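Local coordinates for periplasmic oligopeptide-binding protein (Burkholderia pseudomallei, PDB 3ZS6), which probably captures peptides in the bacterial periplasm and delivers them to an ABC transporter for import into the cell, at residues Trp89-Leu92 with Lys96-Ser99; Leu104-Lys109 with Leu419-Ser424; Ser112-Ile115 with Pro120-Asp123. All coordinates share one frame; numbering follows the deposited sequence.

All three contacts lie in one part of the protein, on the same side of the chain's centre. The centres of contacts 1 and 3 are about 10 Å apart, those of contacts 2 and 3 about 13 Å, and those of contacts 1 and 2 about 14 Å. Contact 3 is nested inside the long loop that contact 2 closes. Direct packing joins them: Leu92 CD2 meets Val105 CB at 3.9 Å, Gln90 CG meets Pro121 O at 3.3 Å, and Glu106 CG lies 4.1 Å from Ile115 CD1. Contacts 1 and 3 join segments close in sequence, whereas contact 2 joins segments about 310 residues apart. Glycerol, probably from the crystallisation liquor, lies near contacts 1 and 3.

Contact 1 (Trp89-Leu92 with Lys96-Ser99); sequences WQRL and KTGS
Past the end of helix 82-93 the chain doubles back on the helix it has just left, bringing Thr97 CA to 6.4 Å from Arg91 CA and Ser99 CA to 6.2 Å from Leu92 CA. Two successive carbonyls of the last helical turn receive the returning loop, one directly and the other through a water. Thr97 OG1 donates to Arg91 O in a short hydrogen bond of 2.5 Å. It approaches off the carbonyl axis, with a C=O...OG1 angle of 137°, and is tilted 26° out of the carbonyl plane. The hydroxyl can get there because chi1 of -59° sets it beside Thr97's own backbone N, and Thr97 CB points toward the helix. CG2 takes the other branch and also stays near Arg91 O. Next along, a water donates to Leu92 O and accepts from Ser99 N, 2.9 Å from each of these two atoms, linking the two backbones where no direct bond is made.

This is a helix C-terminus closed by the segment that follows it, in a part of the family 5 binding protein that probably corresponds to the lobe added to the basic two-lobed periplasmic binding fold. Gly98, with a positive phi, turns the chain between the two points of attachment.

Arg91 crosses Thr97 at about a right angle. Its CG lies 3.7 Å from Thr97 OG1, and the extended chain carries the guanidinium past the threonine to a salt bridge with Asp19. Leu92 starts out pointing away from the loop, but its CD1 swings back to Ser99, 3.2 Å from OG and 3.6 Å from CB. That Ser99 hydroxyl is already hydrogen-bonded to Ala21 O and Tyr101 N, which hold it in place against the methyl.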
loop_
_atom_site.group_PDB
_atom_site.type_symbol
_atom_site.label_atom_id
_atom_site.label_comp_id
_atom_site.label_asym_id
_atom_site.label_seq_id
_atom_site.Cartn_x
_atom_site.Cartn_y
_atom_site.Cartn_z
ATOM N N TRP A 89 -7.171 -11.211 14.622
ATOM C CA TRP A 89 -5.815 -11.565 14.211
ATOM C C TRP A 89 -5.658 -13.064 13.934
ATOM O O TRP A 89 -4.987 -13.451 12.975
ATOM C CB TRP A 89 -4.778 -11.082 15.238
ATOM C CG TRP A 89 -4.672 -9.581 15.309
ATOM C CD1 TRP A 89 -5.586 -8.670 14.847
ATOM C CD2 TRP A 89 -3.590 -8.819 15.862
ATOM N NE1 TRP A 89 -5.142 -7.388 15.090
ATOM C CE2 TRP A 89 -3.920 -7.451 15.711
ATOM C CE3 TRP A 89 -2.376 -9.157 16.468
ATOM C CZ2 TRP A 89 -3.081 -6.421 16.159
ATOM C CZ3 TRP A 89 -1.539 -8.128 16.912
ATOM C CH2 TRP A 89 -1.896 -6.781 16.748
ATOM N N GLN A 90 -6.278 -13.901 14.765
ATOM C CA GLN A 90 -6.284 -15.343 14.523
ATOM C C GLN A 90 -6.953 -15.628 13.167
ATOM O O GLN A 90 -6.478 -16.450 12.373
ATOM C CB GLN A 90 -7.019 -16.088 15.649
ATOM C CG GLN A 90 -6.242 -16.202 16.974
ATOM C CD GLN A 90 -7.035 -16.920 18.057
ATOM O OE1 GLN A 90 -8.164 -17.348 17.826
ATOM N NE2 GLN A 90 -6.448 -17.050 19.246
ATOM N N ARG A 91 -8.052 -14.928 12.908
ATOM C CA ARG A 91 -8.793 -15.068 11.655
ATOM C C ARG A 91 -7.928 -14.673 10.448
ATOM O O ARG A 91 -7.892 -15.369 9.432
ATOM C CB ARG A 91 -10.060 -14.210 11.721
ATOM C CG ARG A 91 -10.878 -14.153 10.438
ATOM C CD ARG A 91 -12.156 -13.371 10.685
ATOM N NE ARG A 91 -13.018 -13.330 9.514
ATOM C CZ ARG A 91 -13.129 -12.287 8.696
ATOM N NH1 ARG A 91 -12.421 -11.179 8.912
ATOM N NH2 ARG A 91 -13.950 -12.353 7.659
ATOM N N LEU A 92 -7.223 -13.556 10.579
ATOM C CA LEU A 92 -6.308 -13.092 9.546
ATOM C C LEU A 92 -5.211 -14.117 9.255
ATOM O O LEU A 92 -4.868 -14.368 8.092
ATOM C CB LEU A 92 -5.678 -11.760 9.969
ATOM C CG LEU A 92 -4.713 -11.107 8.970
ATOM C CD1 LEU A 92 -5.422 -10.795 7.655
ATOM C CD2 LEU A 92 -4.107 -9.842 9.551
ATOM N N LYS A 96 -7.327 -20.749 6.140
ATOM C CA LYS A 96 -8.676 -21.047 5.666
ATOM C C LYS A 96 -9.459 -19.772 5.371
ATOM O O LYS A 96 -10.405 -19.789 4.585
ATOM C CB LYS A 96 -9.423 -21.965 6.640
ATOM C CG LYS A 96 -9.020 -23.438 6.495
ATOM C CD LYS A 96 -9.596 -24.300 7.604
ATOM C CE LYS A 96 -8.946 -25.680 7.609
ATOM N NZ LYS A 96 -9.455 -26.520 8.741
ATOM N N THR A 97 -9.044 -18.666 5.982
ATOM C CA THR A 97 -9.641 -17.362 5.695
ATOM C C THR A 97 -9.286 -16.879 4.286
ATOM O O THR A 97 -10.064 -16.167 3.649
ATOM C CB THR A 97 -9.187 -16.295 6.714
ATOM O OG1 THR A 97 -9.560 -16.695 8.042
ATOM C CG2 THR A 97 -9.811 -14.940 6.390
ATOM N N GLY A 98 -8.099 -17.247 3.811
ATOM C CA GLY A 98 -7.661 -16.854 2.481
ATOM C C GLY A 98 -7.266 -15.390 2.333
ATOM O O GLY A 98 -7.392 -14.819 1.248
ATOM N N SER A 99 -6.792 -14.769 3.413
ATOM C CA SER A 99 -6.304 -13.385 3.320
ATOM C C SER A 99 -5.076 -13.276 2.420
ATOM O O SER A 99 -4.166 -14.101 2.495
ATOM C CB SER A 99 -5.939 -12.827 4.691
ATOM O OG SER A 99 -5.463 -11.483 4.574
HETATM O O HOH W 1 -5.698 -15.904 5.811
#

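Contact 2 (Leu104-Lys109 with Leu419-Ser424); sequences LVEFVK and LIRCGS
Glu106 and Arg421 reach toward each other from opposite directions and form a salt bridge that carries nearly the whole contact. A single carboxylate oxygen does the work: Glu106 OE2 stands 2.9 Å from Arg421 NH1 and 3.1 Å from Arg421 NH2, so both terminal nitrogens converge on it. Neither hydrogen bond is straight, and both are weak by angle. The carboxylate and guanidinium planes are 79° apart, which rules out the flat, two-oxygen pairing of an ideal Arg-Glu bridge; OE1 remains 3.6 Å from NH2. The attraction is therefore probably more electrostatic than directional.

Each side chain shapes itself to arrive. Glu106 has an unusual chi1 of -141°, away from the staggered positions, and runs straight beyond CG. Arg421 bends at chi3 (-54°), turning its guanidinium toward the glutamate. The same NH2 also forms a salt bridge with Asp418, so the arginine has two acidic partners, which would probably help to keep it charged.

The backbones stay well apart, the nearest CA atoms being those of Glu106 and Ser424 at 9.1 Å, and the buried surface is modest. On the arginine side the chain makes a type II beta turn from Arg421 to Ser424, with Ser424 N bonded to Arg421 O at 3.1 Å. Cys422, inside that turn, is tied to Cys432 by a disulfide.

The contact thus joins segments more than 300 residues apart, and is consistent with a polar bridge between two lobes of the binding protein. On one side, Val105 and Val108 rest against helix 82-93 and Val108 also against strand 133-137, while Leu104 and Phe107 lie on helix 145-148; on the other, the turn occupies the loop between helices 414-417 and 434-443.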
loop_
_atom_site.group_PDB
_atom_site.type_symbol
_atom_site.label_atom_id
_atom_site.label_comp_id
_atom_site.label_asym_id
_atom_site.label_seq_id
_atom_site.Cartn_x
_atom_site.Cartn_y
_atom_site.Cartn_z
ATOM N N LEU A 104 1.170 -8.497 7.640
ATOM C CA LEU A 104 1.146 -7.663 8.843
ATOM C C LEU A 104 1.121 -8.463 10.146
ATOM O O LEU A 104 1.693 -8.037 11.147
ATOM C CB LEU A 104 -0.030 -6.670 8.818
ATOM C CG LEU A 104 0.156 -5.469 7.891
ATOM C CD1 LEU A 104 -0.998 -4.477 8.036
ATOM C CD2 LEU A 104 1.485 -4.794 8.158
ATOM N N VAL A 105 0.469 -9.620 10.133
ATOM C CA VAL A 105 0.396 -10.437 11.337
ATOM C C VAL A 105 1.612 -11.359 11.424
ATOM O O VAL A 105 1.848 -12.019 12.432
ATOM C CB VAL A 105 -0.911 -11.254 11.386
ATOM C CG1 VAL A 105 -0.816 -12.464 10.461
ATOM C CG2 VAL A 105 -1.220 -11.677 12.819
ATOM N N GLU A 106 2.407 -11.368 10.364
ATOM C CA GLU A 106 3.543 -12.275 10.275
ATOM C C GLU A 106 4.591 -12.029 11.363
ATOM O O GLU A 106 5.338 -12.942 11.722
ATOM C CB GLU A 106 4.182 -12.186 8.887
ATOM C CG GLU A 106 4.644 -13.510 8.316
ATOM C CD GLU A 106 5.091 -13.383 6.869
ATOM O OE1 GLU A 106 4.226 -13.166 5.995
ATOM O OE2 GLU A 106 6.308 -13.491 6.606
ATOM N N PHE A 107 4.650 -10.808 11.893
ATOM C CA PHE A 107 5.621 -10.497 12.945
ATOM C C PHE A 107 5.215 -11.135 14.274
ATOM O O PHE A 107 6.040 -11.296 15.175
ATOM C CB PHE A 107 5.780 -8.984 13.142
ATOM C CG PHE A 107 6.377 -8.266 11.965
ATOM C CD1 PHE A 107 6.577 -8.914 10.758
ATOM C CD2 PHE A 107 6.743 -6.932 12.073
ATOM C CE1 PHE A 107 7.127 -8.242 9.675
ATOM C CE2 PHE A 107 7.295 -6.256 10.998
ATOM C CZ PHE A 107 7.487 -6.912 9.797
ATOM N N VAL A 108 3.939 -11.490 14.397
ATOM C CA VAL A 108 3.436 -12.060 15.639
ATOM C C VAL A 108 3.883 -13.510 15.835
ATOM O O VAL A 108 3.997 -14.278 14.877
ATOM C CB VAL A 108 1.908 -11.951 15.733
ATOM C CG1 VAL A 108 1.418 -12.489 17.069
ATOM C CG2 VAL A 108 1.482 -10.497 15.555
ATOM N N LYS A 109 4.137 -13.864 17.092
ATOM C CA LYS A 109 4.681 -15.163 17.450
ATOM C C LYS A 109 3.825 -16.305 16.914
ATOM O O LYS A 109 2.606 -16.334 17.115
ATOM C CB LYS A 109 4.834 -15.268 18.972
ATOM C CG LYS A 109 5.602 -16.484 19.445
ATOM C CD LYS A 109 6.986 -16.538 18.813
ATOM C CE LYS A 109 7.864 -17.589 19.479
ATOM N NZ LYS A 109 8.222 -17.197 20.874
ATOM N N LEU A 419 7.630 -7.313 -0.473
ATOM C CA LEU A 419 7.476 -7.540 -1.917
ATOM C C LEU A 419 8.395 -8.620 -2.478
ATOM O O LEU A 419 8.159 -9.131 -3.577
ATOM C CB LEU A 419 7.746 -6.250 -2.690
ATOM C CG LEU A 419 6.847 -5.062 -2.369
ATOM C CD1 LEU A 419 7.313 -3.832 -3.145
ATOM C CD2 LEU A 419 5.380 -5.401 -2.670
ATOM N N ILE A 420 9.447 -8.965 -1.740
ATOM C CA ILE A 420 10.483 -9.834 -2.289
ATOM C C ILE A 420 10.903 -11.004 -1.392
ATOM O O ILE A 420 11.661 -11.867 -1.832
ATOM C CB ILE A 420 11.743 -9.027 -2.673
ATOM C CG1 ILE A 420 12.155 -8.104 -1.523
ATOM C CG2 ILE A 420 11.494 -8.215 -3.944
ATOM C CD1 ILE A 420 13.554 -7.508 -1.681
ATOM N N ARG A 421 10.421 -11.033 -0.149
ATOM C CA ARG A 421 10.703 -12.157 0.757
ATOM C C ARG A 421 10.048 -13.435 0.250
ATOM O O ARG A 421 8.891 -13.413 -0.167
ATOM C CB ARG A 421 10.184 -11.872 2.180
ATOM C CG ARG A 421 11.054 -10.948 3.006
ATOM C CD ARG A 421 10.588 -10.898 4.467
ATOM N NE ARG A 421 9.172 -10.550 4.584
ATOM C CZ ARG A 421 8.191 -11.438 4.725
ATOM N NH1 ARG A 421 8.462 -12.741 4.773
ATOM N NH2 ARG A 421 6.935 -11.026 4.822
ATOM N N CYS A 422 10.786 -14.546 0.295
ATOM C CA CYS A 422 10.259 -15.846 -0.113
ATOM C C CYS A 422 8.934 -16.122 0.576
ATOM O O CYS A 422 8.837 -16.047 1.799
ATOM C CB CYS A 422 11.230 -16.970 0.266
ATOM S SG CYS A 422 12.836 -16.947 -0.553
ATOM N N GLY A 423 7.911 -16.456 -0.200
ATOM C CA GLY A 423 6.653 -16.875 0.394
ATOM C C GLY A 423 5.748 -15.789 0.961
ATOM O O GLY A 423 4.655 -16.093 1.442
ATOM N N SER A 424 6.174 -14.530 0.914
ATOM C CA SER A 424 5.320 -13.439 1.394
ATOM C C SER A 424 4.013 -13.376 0.604
ATOM O O SER A 424 4.007 -13.589 -0.611
ATOM C CB SER A 424 6.039 -12.097 1.282
ATOM O OG SER A 424 5.108 -11.038 1.311
#

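Contact 3 (Ser112-Ile115 with Pro120-Asp123); sequences SAII and PPGD
Within 112-115, Ile114 alone packs on the 3-10 turn at 121-123, which is entered through Pro120; a short helix is followed here by a loop that returns as this turn just ahead of strand 126-128. The two segments come closest at Ile114 and Pro121, whose CA atoms are 5.8 Å apart.

The tight side is the inner face of the turn, where the isoleucine meets backbone more than side chain. Its CG1 lies 3.5 Å from Pro120 O, and its CD1 continues over that oxygen to sit 4.0 Å from Asp123 C. The other branch, CG2, rests 3.8 Å from Pro121 CA. With chi1 at -67°, CG1 stands opposite the carbonyl carbon and CG2 opposite the backbone N, which spreads the two branches so that one spans Pro120 and Asp123 while the other takes Pro121. Apolar contact between side chains is thinner: beyond CA, the nearest side-chain atom of Pro121 to Ile114 CG2 is CG, 4.4 Å away. Leu124 also packs on Ile114, helping to bury it.

The outer side is looser. Both prolines turn their CB atoms away from the helix, and the ring of Pro120 is largely in solvent, as is Gly122. Pro121 instead leans on Asp94, and a glycerol, probably from the crystallisation liquor, lies about 4 Å from its side chain. Asp123 does point its CB at the helix, but it contributes little surface here, and its OD2 accepts a hydrogen bond from Gln119 NE2. Asn110 ND2, from just before the helix, bonds Asp123 O and so ties the far end of the turn back to the helix start. Pro120 O has a partner of its own besides the isoleucine methylene: Asp123 N donates to it at 2.9 Å.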
loop_
_atom_site.group_PDB
_atom_site.type_symbol
_atom_site.label_atom_id
_atom_site.label_comp_id
_atom_site.label_asym_id
_atom_site.label_seq_id
_atom_site.Cartn_x
_atom_site.Cartn_y
_atom_site.Cartn_z
ATOM N N SER A 112 3.870 -17.394 11.245
ATOM C CA SER A 112 4.404 -18.120 10.087
ATOM C C SER A 112 3.911 -19.566 10.026
ATOM O O SER A 112 3.411 -20.026 8.994
ATOM C CB SER A 112 5.937 -18.118 10.102
ATOM O OG SER A 112 6.451 -16.810 9.948
ATOM N N ALA A 113 4.070 -20.281 11.135
ATOM C CA ALA A 113 3.654 -21.671 11.213
ATOM C C ALA A 113 2.152 -21.808 10.955
ATOM O O ALA A 113 1.705 -22.730 10.275
ATOM C CB ALA A 113 4.028 -22.258 12.566
ATOM N N ILE A 114 1.376 -20.882 11.500
ATOM C CA ILE A 114 -0.070 -20.906 11.323
ATOM C C ILE A 114 -0.464 -20.675 9.859
ATOM O O ILE A 114 -1.265 -21.413 9.294
ATOM C CB ILE A 114 -0.731 -19.851 12.227
ATOM C CG1 ILE A 114 -0.543 -20.241 13.698
ATOM C CG2 ILE A 114 -2.208 -19.670 11.865
ATOM C CD1 ILE A 114 -0.752 -19.084 14.670
ATOM N N ILE A 115 0.103 -19.635 9.259
ATOM C CA ILE A 115 -0.109 -19.331 7.847
ATOM C C ILE A 115 0.232 -20.542 6.977
ATOM O O ILE A 115 -0.442 -20.819 5.985
ATOM C CB ILE A 115 0.751 -18.127 7.424
ATOM C CG1 ILE A 115 0.237 -16.864 8.121
ATOM C CG2 ILE A 115 0.765 -17.970 5.888
ATOM C CD1 ILE A 115 1.228 -15.708 8.144
ATOM N N PRO A 120 -2.378 -24.560 14.729
ATOM C CA PRO A 120 -3.722 -23.979 14.741
ATOM C C PRO A 120 -3.668 -22.487 15.060
ATOM O O PRO A 120 -2.769 -22.047 15.772
ATOM C CB PRO A 120 -4.419 -24.744 15.866
ATOM C CG PRO A 120 -3.308 -25.157 16.779
ATOM C CD PRO A 120 -2.131 -25.429 15.895
ATOM N N PRO A 121 -4.623 -21.713 14.526
ATOM C CA PRO A 121 -4.698 -20.260 14.741
ATOM C C PRO A 121 -4.680 -19.877 16.231
ATOM O O PRO A 121 -4.184 -18.807 16.583
ATOM C CB PRO A 121 -6.039 -19.886 14.103
ATOM C CG PRO A 121 -6.247 -20.924 13.041
ATOM C CD PRO A 121 -5.706 -22.200 13.652
ATOM N N GLY A 122 -5.198 -20.746 17.092
ATOM C CA GLY A 122 -5.188 -20.478 18.521
ATOM C C GLY A 122 -3.800 -20.278 19.112
ATOM O O GLY A 122 -3.658 -19.718 20.203
ATOM N N ASP A 123 -2.772 -20.730 18.392
ATOM C CA ASP A 123 -1.388 -20.606 18.862
ATOM C C ASP A 123 -0.779 -19.215 18.647
ATOM O O ASP A 123 0.329 -18.941 19.114
ATOM C CB ASP A 123 -0.491 -21.658 18.197
ATOM C CG ASP A 123 -0.732 -23.064 18.732
ATOM O OD1 ASP A 123 -1.404 -23.211 19.775
ATOM O OD2 ASP A 123 -0.231 -24.023 18.113
#